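Local coordinates for protein N6 adenine specific DNA methylase (Encephalitozoon cuniculi, PDB 3Q87) that acts as Mtq2, the catalytic subunit of a complex with Trm112 that methylates the translation termination factor eRF1 using S-adenosylmethionine, at residues V27-T32 with V47-L52; P86-D91 with L122-N127; V114-L119 with R139-R144. One frame throughout, in Å; residues are numbered along the deposited sequence.

Contact 1. Residues V27-T32 with V47-L52; sequences VLDLGT and VVSTDL. With SAM (S-adenosylmethionine), chain D.
Thr50 O is gripped by two backbone amides of the turn that follows strand 26-30. Thr32 N gives it a straight bond of 2.9 Å (169° at the hydrogen). Gly31 N, at 2.8 Å, adds a weak, bent one. The shared acceptor holds the turn beside the end of strand 46-51. The two strands are parallel neighbours in a Rossmann-like methyltransferase sheet. Val48 N to Val27 O, Asp29 N to Val48 O and Thr50 N to Asp29 O complete the pairing.

On one face, Leu28 and Thr50 cross at about a right angle, with Leu28 CD1 3.7 Å from Thr50 CG2. Thr50 OG1 sits between its own N and carbonyl carbon (chi1 77°), which places it 3.2 Å from Leu30 CD1. The other face is polar near the turn. Thr32 OG1 gives a bond to Asp29 OD2 from above the carboxylate plane. Thr38 of helix 36-41 bonds to Asp29, Ser49 and Thr32 through its own hydroxyl, so that the buried Asp29 OD2 and Ser49 OG both have a polar partner.

The turn after strand 26-30 and the end of strand 46-51 meet the cofactor. Gly31 O accepts a bond from the amino N of S-adenosylmethionine at 2.7 Å. Asp51 divides its carboxylate between the ribose hydroxyls: OD1 takes O3' at 2.7 Å and OD2 takes O2' at 2.6 Å. The backbone N of Ser33 bonds OD1, and that of Asn53 bonds OD2. Each carboxylate oxygen thus has one ribose and one backbone partner, which probably favours the anion and fixes its rotation for cofactor binding.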
loop_
_atom_site.group_PDB
_atom_site.type_symbol
_atom_site.label_atom_id
_atom_site.label_comp_id
_atom_site.label_asym_id
_atom_site.label_seq_id
_atom_site.Cartn_x
_atom_site.Cartn_y
_atom_site.Cartn_z
ATOM N N VAL B 27 -0.979 6.658 -2.688
ATOM C CA VAL B 27 -0.771 6.710 -1.244
ATOM C C VAL B 27 -0.894 5.325 -0.654
ATOM O O VAL B 27 -1.817 4.564 -0.977
ATOM C CB VAL B 27 -1.814 7.612 -0.539
ATOM C CG1 VAL B 27 -1.553 7.671 0.976
ATOM C CG2 VAL B 27 -1.802 8.999 -1.139
ATOM N N LEU B 28 0.051 4.991 0.206
ATOM C CA LEU B 28 -0.002 3.727 0.912
ATOM C C LEU B 28 -0.552 4.001 2.299
ATOM O O LEU B 28 0.090 4.712 3.079
ATOM C CB LEU B 28 1.397 3.126 1.024
ATOM C CG LEU B 28 1.470 1.720 1.630
ATOM C CD1 LEU B 28 1.004 0.665 0.630
ATOM C CD2 LEU B 28 2.890 1.410 2.096
ATOM N N ASP B 29 -1.741 3.471 2.585
ATOM C CA ASP B 29 -2.314 3.531 3.933
ATOM C C ASP B 29 -1.821 2.291 4.677
ATOM O O ASP B 29 -2.394 1.208 4.562
ATOM C CB ASP B 29 -3.849 3.538 3.874
ATOM C CG ASP B 29 -4.505 3.493 5.259
ATOM O OD1 ASP B 29 -3.796 3.679 6.284
ATOM O OD2 ASP B 29 -5.742 3.275 5.325
ATOM N N LEU B 30 -0.735 2.455 5.417
ATOM C CA LEU B 30 -0.080 1.353 6.102
ATOM C C LEU B 30 -0.750 1.116 7.456
ATOM O O LEU B 30 -0.938 2.061 8.212
ATOM C CB LEU B 30 1.391 1.725 6.299
ATOM C CG LEU B 30 2.371 0.706 6.863
ATOM C CD1 LEU B 30 2.426 -0.504 5.973
ATOM C CD2 LEU B 30 3.762 1.336 6.983
ATOM N N GLY B 31 -1.087 -0.132 7.777
ATOM C CA GLY B 31 -1.856 -0.415 8.981
ATOM C C GLY B 31 -3.265 0.157 8.824
ATOM O O GLY B 31 -3.778 0.875 9.680
ATOM N N THR B 32 -3.898 -0.185 7.710
ATOM C CA THR B 32 -5.175 0.390 7.344
ATOM C C THR B 32 -6.277 -0.042 8.284
ATOM O O THR B 32 -7.283 0.650 8.409
ATOM C CB THR B 32 -5.582 -0.010 5.902
ATOM O OG1 THR B 32 -6.835 0.585 5.574
ATOM C CG2 THR B 32 -5.689 -1.514 5.769
ATOM N N VAL B 47 -5.212 4.719 -3.632
ATOM C CA VAL B 47 -4.738 4.206 -2.351
ATOM C C VAL B 47 -4.520 2.702 -2.391
ATOM O O VAL B 47 -5.371 1.960 -2.860
ATOM C CB VAL B 47 -5.751 4.507 -1.221
ATOM C CG1 VAL B 47 -5.204 4.030 0.135
ATOM C CG2 VAL B 47 -6.110 6.009 -1.187
ATOM N N VAL B 48 -3.366 2.266 -1.901
ATOM C CA VAL B 48 -3.143 0.873 -1.585
ATOM C C VAL B 48 -3.202 0.752 -0.070
ATOM O O VAL B 48 -2.564 1.510 0.627
ATOM C CB VAL B 48 -1.779 0.384 -2.105
ATOM C CG1 VAL B 48 -1.581 -1.108 -1.763
ATOM C CG2 VAL B 48 -1.717 0.599 -3.607
ATOM N N SER B 49 -3.993 -0.186 0.437
ATOM C CA SER B 49 -4.166 -0.310 1.879
ATOM C C SER B 49 -3.661 -1.655 2.384
ATOM O O SER B 49 -4.039 -2.707 1.852
ATOM C CB SER B 49 -5.638 -0.112 2.230
ATOM O OG SER B 49 -6.129 1.041 1.574
ATOM N N THR B 50 -2.791 -1.620 3.393
ATOM C CA THR B 50 -2.145 -2.840 3.875
ATOM C C THR B 50 -2.274 -2.996 5.378
ATOM O O THR B 50 -2.374 -2.012 6.097
ATOM C CB THR B 50 -0.633 -2.897 3.524
ATOM O OG1 THR B 50 0.094 -2.036 4.407
ATOM C CG2 THR B 50 -0.382 -2.478 2.073
ATOM N N ASP B 51 -2.283 -4.244 5.843
ATOM C CA ASP B 51 -2.304 -4.531 7.274
ATOM C C ASP B 51 -1.779 -5.942 7.503
ATOM O O ASP B 51 -1.837 -6.797 6.617
ATOM C CB ASP B 51 -3.728 -4.403 7.853
ATOM C CG ASP B 51 -3.724 -4.029 9.329
ATOM O OD1 ASP B 51 -4.125 -2.901 9.661
ATOM O OD2 ASP B 51 -3.285 -4.852 10.155
ATOM N N LEU B 52 -1.221 -6.167 8.683
ATOM C CA LEU B 52 -0.793 -7.494 9.094
ATOM C C LEU B 52 -2.009 -8.315 9.526
ATOM O O LEU B 52 -1.997 -9.542 9.465
ATOM C CB LEU B 52 0.198 -7.371 10.257
ATOM C CG LEU B 52 0.933 -8.633 10.692
ATOM C CD1 LEU B 52 1.766 -9.151 9.517
ATOM C CD2 LEU B 52 1.825 -8.315 11.893
HETATM N N SAM D . -5.231 3.006 10.487
HETATM C CA SAM D . -6.046 2.578 11.632
HETATM C C SAM D . -6.515 3.819 12.406
HETATM O O SAM D . -7.509 3.795 13.132
HETATM O OXT SAM D . -5.907 4.884 12.322
HETATM C CB SAM D . -5.372 1.518 12.547
HETATM C CG SAM D . -4.156 1.869 13.441
HETATM S SD SAM D . -3.591 0.610 14.669
HETATM C CE SAM D . -2.941 1.627 16.011
HETATM C "C5'" SAM D . -2.051 -0.018 13.954
HETATM C "C4'" SAM D . -2.383 -0.945 12.795
HETATM O "O4'" SAM D . -1.186 -1.484 12.260
HETATM C "C3'" SAM D . -3.259 -2.119 13.208
HETATM O "O3'" SAM D . -4.317 -2.229 12.282
HETATM C "C2'" SAM D . -2.353 -3.329 13.100
HETATM O "O2'" SAM D . -3.012 -4.507 12.698
HETATM C "C1'" SAM D . -1.377 -2.868 12.042
HETATM N N9 SAM D . -0.065 -3.487 12.148
HETATM C C8 SAM D . 0.599 -3.941 13.265
HETATM N N7 SAM D . 1.796 -4.421 12.861
HETATM C C5 SAM D . 1.890 -4.262 11.507
HETATM C C6 SAM D . 2.872 -4.555 10.578
HETATM N N6 SAM D . 4.011 -5.113 10.976
HETATM N N1 SAM D . 2.668 -4.264 9.239
HETATM C C2 SAM D . 1.491 -3.676 8.806
HETATM N N3 SAM D . 0.516 -3.383 9.740
HETATM C C4 SAM D . 0.719 -3.675 11.051
#

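Contact 2. Residues P86-D91 with L122-N127; sequences PPYVPD and LVIEAN. With SAM (S-adenosylmethionine), chain D.
Tyr88 packs its ring against Ile124 and Leu122, joining the NPPY motif of this methyltransferase family to the end of strand 118-124. Ile124 CG2 lies over one face of the ring in a CH-pi contact, 3.9 Å from the centroid and offset toward the rim. The two side chains cross at about a right angle. Ile124 CG1 stands between the backbone N and the carbonyl carbon (chi1 62°), and this carries CD1 to 3.5 Å from Tyr88 CD1. Leu122 CD2 approaches obliquely from the same side of the ring, nearer the CD2-CE2 side, 3.8 Å from Tyr88 CE2.

Prolines before and after Tyr88 add contacts: Pro86 with the strand, Pro90 with the 3-10 segment after it. Pro86 CD rests 3.0 Å from Leu122 O. That oxygen is buried here and has no polar partner in the model. Pro90 CG meets Ala126 CB at 4.0 Å, nearer the surface.

The next shell sets these groups in place. Asp9 of helix 8-20 holds the Tyr88 hydroxyl through its OD2. Helix 105-113 packs on the first two prolines, Ile107 against Pro86 and Val106 against Pro87. The short 3-10 segment 125-127 is tied back by Asn127 N to Ile124 O.

The same loop also meets the cofactor. Asn85, just before Pro86, is hydrogen-bonded to S-adenosylmethionine. Pro87 CG touches adenine C8 at 3.3 Å, and Pro86 O lies 3.5 Å from CE, the methyl carbon of S-adenosylmethionine.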
loop_
_atom_site.group_PDB
_atom_site.type_symbol
_atom_site.label_atom_id
_atom_site.label_comp_id
_atom_site.label_asym_id
_atom_site.label_seq_id
_atom_site.Cartn_x
_atom_site.Cartn_y
_atom_site.Cartn_z
ATOM N N PRO B 86 0.777 3.712 13.644
ATOM C CA PRO B 86 1.448 2.443 13.944
ATOM C C PRO B 86 1.027 1.843 15.285
ATOM O O PRO B 86 0.407 2.548 16.087
ATOM C CB PRO B 86 2.918 2.855 14.004
ATOM C CG PRO B 86 2.874 4.248 14.573
ATOM C CD PRO B 86 1.558 4.869 14.115
ATOM N N PRO B 87 1.343 0.555 15.521
ATOM C CA PRO B 87 1.187 -0.024 16.868
ATOM C C PRO B 87 2.175 0.689 17.770
ATOM O O PRO B 87 3.371 0.527 17.582
ATOM C CB PRO B 87 1.666 -1.469 16.714
ATOM C CG PRO B 87 2.001 -1.661 15.274
ATOM C CD PRO B 87 2.005 -0.358 14.573
ATOM N N TYR B 88 1.699 1.471 18.723
ATOM C CA TYR B 88 2.584 2.361 19.442
ATOM C C TYR B 88 2.567 2.139 20.963
ATOM O O TYR B 88 3.188 2.893 21.706
ATOM C CB TYR B 88 2.235 3.816 19.099
ATOM C CG TYR B 88 0.807 4.228 19.427
ATOM C CD1 TYR B 88 0.345 4.217 20.738
ATOM C CD2 TYR B 88 -0.065 4.667 18.426
ATOM C CE1 TYR B 88 -0.949 4.604 21.050
ATOM C CE2 TYR B 88 -1.367 5.058 18.721
ATOM C CZ TYR B 88 -1.802 5.020 20.037
ATOM O OH TYR B 88 -3.083 5.402 20.351
ATOM N N VAL B 89 1.871 1.106 21.420
ATOM C CA VAL B 89 1.661 0.909 22.854
ATOM C C VAL B 89 2.855 0.219 23.511
ATOM O O VAL B 89 3.207 -0.902 23.143
ATOM C CB VAL B 89 0.387 0.097 23.143
ATOM C CG1 VAL B 89 0.236 -0.131 24.661
ATOM C CG2 VAL B 89 -0.841 0.799 22.565
ATOM N N PRO B 90 3.479 0.895 24.492
ATOM C CA PRO B 90 4.711 0.416 25.127
ATOM C C PRO B 90 4.507 -0.854 25.926
ATOM O O PRO B 90 3.432 -1.053 26.483
ATOM C CB PRO B 90 5.085 1.562 26.084
ATOM C CG PRO B 90 4.294 2.743 25.626
ATOM C CD PRO B 90 3.035 2.181 25.056
ATOM N N ASP B 91 5.530 -1.706 25.954
ATOM C CA ASP B 91 5.594 -2.849 26.867
ATOM C C ASP B 91 4.608 -3.975 26.587
ATOM O O ASP B 91 4.354 -4.823 27.445
ATOM C CB ASP B 91 5.486 -2.380 28.320
ATOM C CG ASP B 91 6.656 -1.520 28.721
ATOM O OD1 ASP B 91 7.765 -1.767 28.198
ATOM O OD2 ASP B 91 6.472 -0.591 29.536
ATOM N N LEU B 122 2.068 8.852 12.951
ATOM C CA LEU B 122 1.523 9.214 14.248
ATOM C C LEU B 122 2.332 8.548 15.347
ATOM O O LEU B 122 2.688 7.380 15.251
ATOM C CB LEU B 122 0.043 8.822 14.372
ATOM C CG LEU B 122 -0.628 9.195 15.712
ATOM C CD1 LEU B 122 -2.121 9.345 15.528
ATOM C CD2 LEU B 122 -0.338 8.183 16.828
ATOM N N VAL B 123 2.615 9.310 16.398
ATOM C CA VAL B 123 3.383 8.816 17.512
ATOM C C VAL B 123 2.756 9.393 18.786
ATOM O O VAL B 123 2.012 10.350 18.714
ATOM C CB VAL B 123 4.852 9.253 17.375
ATOM C CG1 VAL B 123 5.549 9.144 18.686
ATOM C CG2 VAL B 123 5.566 8.423 16.300
ATOM N N ILE B 124 3.023 8.788 19.938
ATOM C CA ILE B 124 2.584 9.371 21.201
ATOM C C ILE B 124 3.786 9.787 22.054
ATOM O O ILE B 124 4.911 9.403 21.774
ATOM C CB ILE B 124 1.663 8.419 21.993
ATOM C CG1 ILE B 124 2.403 7.132 22.351
ATOM C CG2 ILE B 124 0.389 8.129 21.199
ATOM C CD1 ILE B 124 1.640 6.255 23.333
ATOM N N GLU B 125 3.539 10.583 23.090
ATOM C CA GLU B 125 4.619 11.129 23.905
ATOM C C GLU B 125 5.541 10.030 24.427
ATOM O O GLU B 125 6.765 10.198 24.475
ATOM C CB GLU B 125 4.043 11.941 25.066
ATOM C CG GLU B 125 5.028 12.885 25.730
ATOM C CD GLU B 125 4.323 13.898 26.621
ATOM O OE1 GLU B 125 3.828 14.923 26.095
ATOM O OE2 GLU B 125 4.255 13.667 27.846
ATOM N N ALA B 126 4.959 8.898 24.800
ATOM C CA ALA B 126 5.748 7.808 25.364
ATOM C C ALA B 126 6.767 7.211 24.383
ATOM O O ALA B 126 7.764 6.612 24.800
ATOM C CB ALA B 126 4.843 6.732 25.929
ATOM N N ASN B 127 6.531 7.380 23.085
ATOM C CA ASN B 127 7.458 6.857 22.084
ATOM C C ASN B 127 8.748 7.664 21.977
ATOM O O ASN B 127 9.692 7.242 21.311
ATOM C CB ASN B 127 6.789 6.786 20.708
ATOM C CG ASN B 127 5.543 5.931 20.714
ATOM O OD1 ASN B 127 5.464 4.944 21.436
ATOM N ND2 ASN B 127 4.567 6.300 19.905
HETATM N N SAM D . -5.231 3.006 10.487
HETATM C CA SAM D . -6.046 2.578 11.632
HETATM C C SAM D . -6.515 3.819 12.406
HETATM O O SAM D . -7.509 3.795 13.132
HETATM O OXT SAM D . -5.907 4.884 12.322
HETATM C CB SAM D . -5.372 1.518 12.547
HETATM C CG SAM D . -4.156 1.869 13.441
HETATM S SD SAM D . -3.591 0.610 14.669
HETATM C CE SAM D . -2.941 1.627 16.011
HETATM C "C5'" SAM D . -2.051 -0.018 13.954
HETATM C "C4'" SAM D . -2.383 -0.945 12.795
HETATM O "O4'" SAM D . -1.186 -1.484 12.260
HETATM C "C3'" SAM D . -3.259 -2.119 13.208
HETATM O "O3'" SAM D . -4.317 -2.229 12.282
HETATM C "C2'" SAM D . -2.353 -3.329 13.100
HETATM O "O2'" SAM D . -3.012 -4.507 12.698
HETATM C "C1'" SAM D . -1.377 -2.868 12.042
HETATM N N9 SAM D . -0.065 -3.487 12.148
HETATM C C8 SAM D . 0.599 -3.941 13.265
HETATM N N7 SAM D . 1.796 -4.421 12.861
HETATM C C5 SAM D . 1.890 -4.262 11.507
HETATM C C6 SAM D . 2.872 -4.555 10.578
HETATM N N6 SAM D . 4.011 -5.113 10.976
HETATM N N1 SAM D . 2.668 -4.264 9.239
HETATM C C2 SAM D . 1.491 -3.676 8.806
HETATM N N3 SAM D . 0.516 -3.383 9.740
HETATM C C4 SAM D . 0.719 -3.675 11.051
#

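Contact 3. Residues V114-L119 with R139-R144; sequences VTVGML and RGYGTR
Tyr141 holds CG beside its backbone N and anti to its carbonyl carbon (chi1 -69°), which directs the ring at the turn 114-117. Arg139 is bent twice, at chi2 (-83°) and chi3 (-60°), and curls its guanidinium back to Val114. The contact lies at an edge of the Rossmann-like sheet. It joins the turn between helix 105-113 and strand 118-124 to the turn between helix 129-138 and edge strand 142-150. Gly140, with positive phi, closes the second helix in a Schellman motif between Arg139 and Tyr141.

Arg139 NH2 bonds to Val114 O at 2.6 Å. The donor stands well above the carbonyl plane, not on a lone pair. Arg139 NE makes a weak bond to Val111 O in helix 105-113, so one guanidinium spans the end of that helix and the turn after it. Thr115 CG2 lies at the guanidinium edge, 3.5 Å from NH2.

The Tyr141 ring is lined by apolar groups. Leu119 CD2 sits over one face in a CH-pi contact, 3.9 Å from the centroid. Val114 CG1 approaches obliquely, 3.8 Å from CE2. The ring thus packs on the first residues of strand 118-124, while its hydroxyl reaches the turn before it. This hydroxyl is the donor to Val116 O at 2.7 Å, lying in the carbonyl plane on a lone pair.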
loop_
_atom_site.group_PDB
_atom_site.type_symbol
_atom_site.label_atom_id
_atom_site.label_comp_id
_atom_site.label_asym_id
_atom_site.label_seq_id
_atom_site.Cartn_x
_atom_site.Cartn_y
_atom_site.Cartn_z
ATOM N N VAL B 114 11.767 2.869 5.338
ATOM C CA VAL B 114 10.949 3.745 4.498
ATOM C C VAL B 114 11.819 4.579 3.561
ATOM O O VAL B 114 12.848 5.114 3.972
ATOM C CB VAL B 114 9.993 4.657 5.347
ATOM C CG1 VAL B 114 10.785 5.655 6.187
ATOM C CG2 VAL B 114 9.004 5.389 4.446
ATOM N N THR B 115 11.423 4.667 2.297
ATOM C CA THR B 115 12.213 5.411 1.315
ATOM C C THR B 115 11.368 6.309 0.418
ATOM O O THR B 115 11.909 6.960 -0.469
ATOM C CB THR B 115 13.060 4.476 0.399
ATOM O OG1 THR B 115 12.192 3.682 -0.417
ATOM C CG2 THR B 115 13.951 3.555 1.224
ATOM N N VAL B 116 10.053 6.344 0.631
ATOM C CA VAL B 116 9.177 7.157 -0.220
ATOM C C VAL B 116 9.443 8.643 -0.001
ATOM O O VAL B 116 10.047 9.025 0.989
ATOM C CB VAL B 116 7.693 6.891 0.045
ATOM C CG1 VAL B 116 7.329 5.472 -0.347
ATOM C CG2 VAL B 116 7.370 7.174 1.515
ATOM N N GLY B 117 8.985 9.475 -0.927
ATOM C CA GLY B 117 9.290 10.894 -0.880
ATOM C C GLY B 117 8.650 11.643 0.281
ATOM O O GLY B 117 9.206 12.629 0.762
ATOM N N MET B 118 7.487 11.175 0.731
ATOM C CA MET B 118 6.742 11.854 1.789
ATOM C C MET B 118 6.016 10.871 2.696
ATOM O O MET B 118 5.501 9.856 2.230
ATOM C CB MET B 118 5.720 12.799 1.169
ATOM C CG MET B 118 5.187 13.855 2.126
ATOM S SD MET B 118 3.966 14.888 1.297
ATOM C CE MET B 118 4.958 15.508 -0.058
ATOM N N LEU B 119 5.962 11.179 3.986
ATOM C CA LEU B 119 5.268 10.320 4.937
ATOM C C LEU B 119 4.568 11.103 6.041
ATOM O O LEU B 119 4.995 12.201 6.413
ATOM C CB LEU B 119 6.229 9.293 5.547
ATOM C CG LEU B 119 7.439 9.796 6.336
ATOM C CD1 LEU B 119 7.085 10.072 7.793
ATOM C CD2 LEU B 119 8.554 8.763 6.251
ATOM N N ARG B 139 17.609 9.294 8.089
ATOM C CA ARG B 139 17.194 8.537 6.921
ATOM C C ARG B 139 16.966 9.444 5.720
ATOM O O ARG B 139 16.542 8.997 4.658
ATOM C CB ARG B 139 15.943 7.717 7.243
ATOM C CG ARG B 139 16.216 6.546 8.176
ATOM C CD ARG B 139 16.743 5.364 7.394
ATOM N NE ARG B 139 15.767 4.937 6.394
ATOM C CZ ARG B 139 16.045 4.142 5.365
ATOM N NH1 ARG B 139 17.280 3.688 5.183
ATOM N NH2 ARG B 139 15.086 3.809 4.510
ATOM N N GLY B 140 17.249 10.729 5.897
ATOM C CA GLY B 140 17.131 11.678 4.808
ATOM C C GLY B 140 15.828 12.450 4.766
ATOM O O GLY B 140 15.536 13.108 3.771
ATOM N N TYR B 141 15.035 12.386 5.832
ATOM C CA TYR B 141 13.767 13.114 5.821
ATOM C C TYR B 141 13.868 14.430 6.557
ATOM O O TYR B 141 14.240 14.464 7.730
ATOM C CB TYR B 141 12.619 12.284 6.418
ATOM C CG TYR B 141 12.220 11.113 5.556
ATOM C CD1 TYR B 141 11.279 11.260 4.555
ATOM C CD2 TYR B 141 12.809 9.862 5.734
ATOM C CE1 TYR B 141 10.927 10.198 3.747
ATOM C CE2 TYR B 141 12.467 8.790 4.932
ATOM C CZ TYR B 141 11.523 8.963 3.936
ATOM O OH TYR B 141 11.171 7.903 3.125
ATOM N N GLY B 142 13.527 15.513 5.874
ATOM C CA GLY B 142 13.252 16.747 6.582
ATOM C C GLY B 142 11.930 16.517 7.289
ATOM O O GLY B 142 10.984 16.032 6.673
ATOM N N THR B 143 11.859 16.837 8.575
ATOM C CA THR B 143 10.663 16.550 9.358
ATOM C C THR B 143 10.043 17.795 9.958
ATOM O O THR B 143 10.706 18.811 10.124
ATOM C CB THR B 143 10.984 15.603 10.538
ATOM O OG1 THR B 143 11.719 16.315 11.550
ATOM C CG2 THR B 143 11.795 14.422 10.060
ATOM N N ARG B 144 8.762 17.708 10.288
ATOM C CA ARG B 144 8.151 18.667 11.196
ATOM C C ARG B 144 6.944 18.042 11.863
ATOM O O ARG B 144 6.303 17.146 11.299
ATOM C CB ARG B 144 7.777 19.969 10.491
ATOM C CG ARG B 144 6.693 19.864 9.441
ATOM C CD ARG B 144 6.523 21.213 8.763
ATOM N NE ARG B 144 5.400 21.249 7.830
ATOM C CZ ARG B 144 4.201 21.748 8.119
ATOM N NH1 ARG B 144 3.960 22.254 9.325
ATOM N NH2 ARG B 144 3.238 21.741 7.202
#

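How the contacts relate
From the N terminus, contact 1 comes first. It closes the beta-alpha-beta unit of strand 26-30, helix 36-41 and strand 46-51, and it is complete before the other two begin. Contact 2 opens after strand 81-84 and closes at the far end of strand 118-124, a loop that includes helix 105-113. Contact 3 opens within that loop, at the start of the same strand, and closes beyond helix 129-138, so contacts 2 and 3 cross. All three reach one sheet. Contacts 1 and 2 both touch S-adenosylmethionine, although their centres are about 19 Å apart. Contact 3 ties the turn into strand 118-124 to the turn into edge strand 142-150; strand 155-162 lies between the two strands.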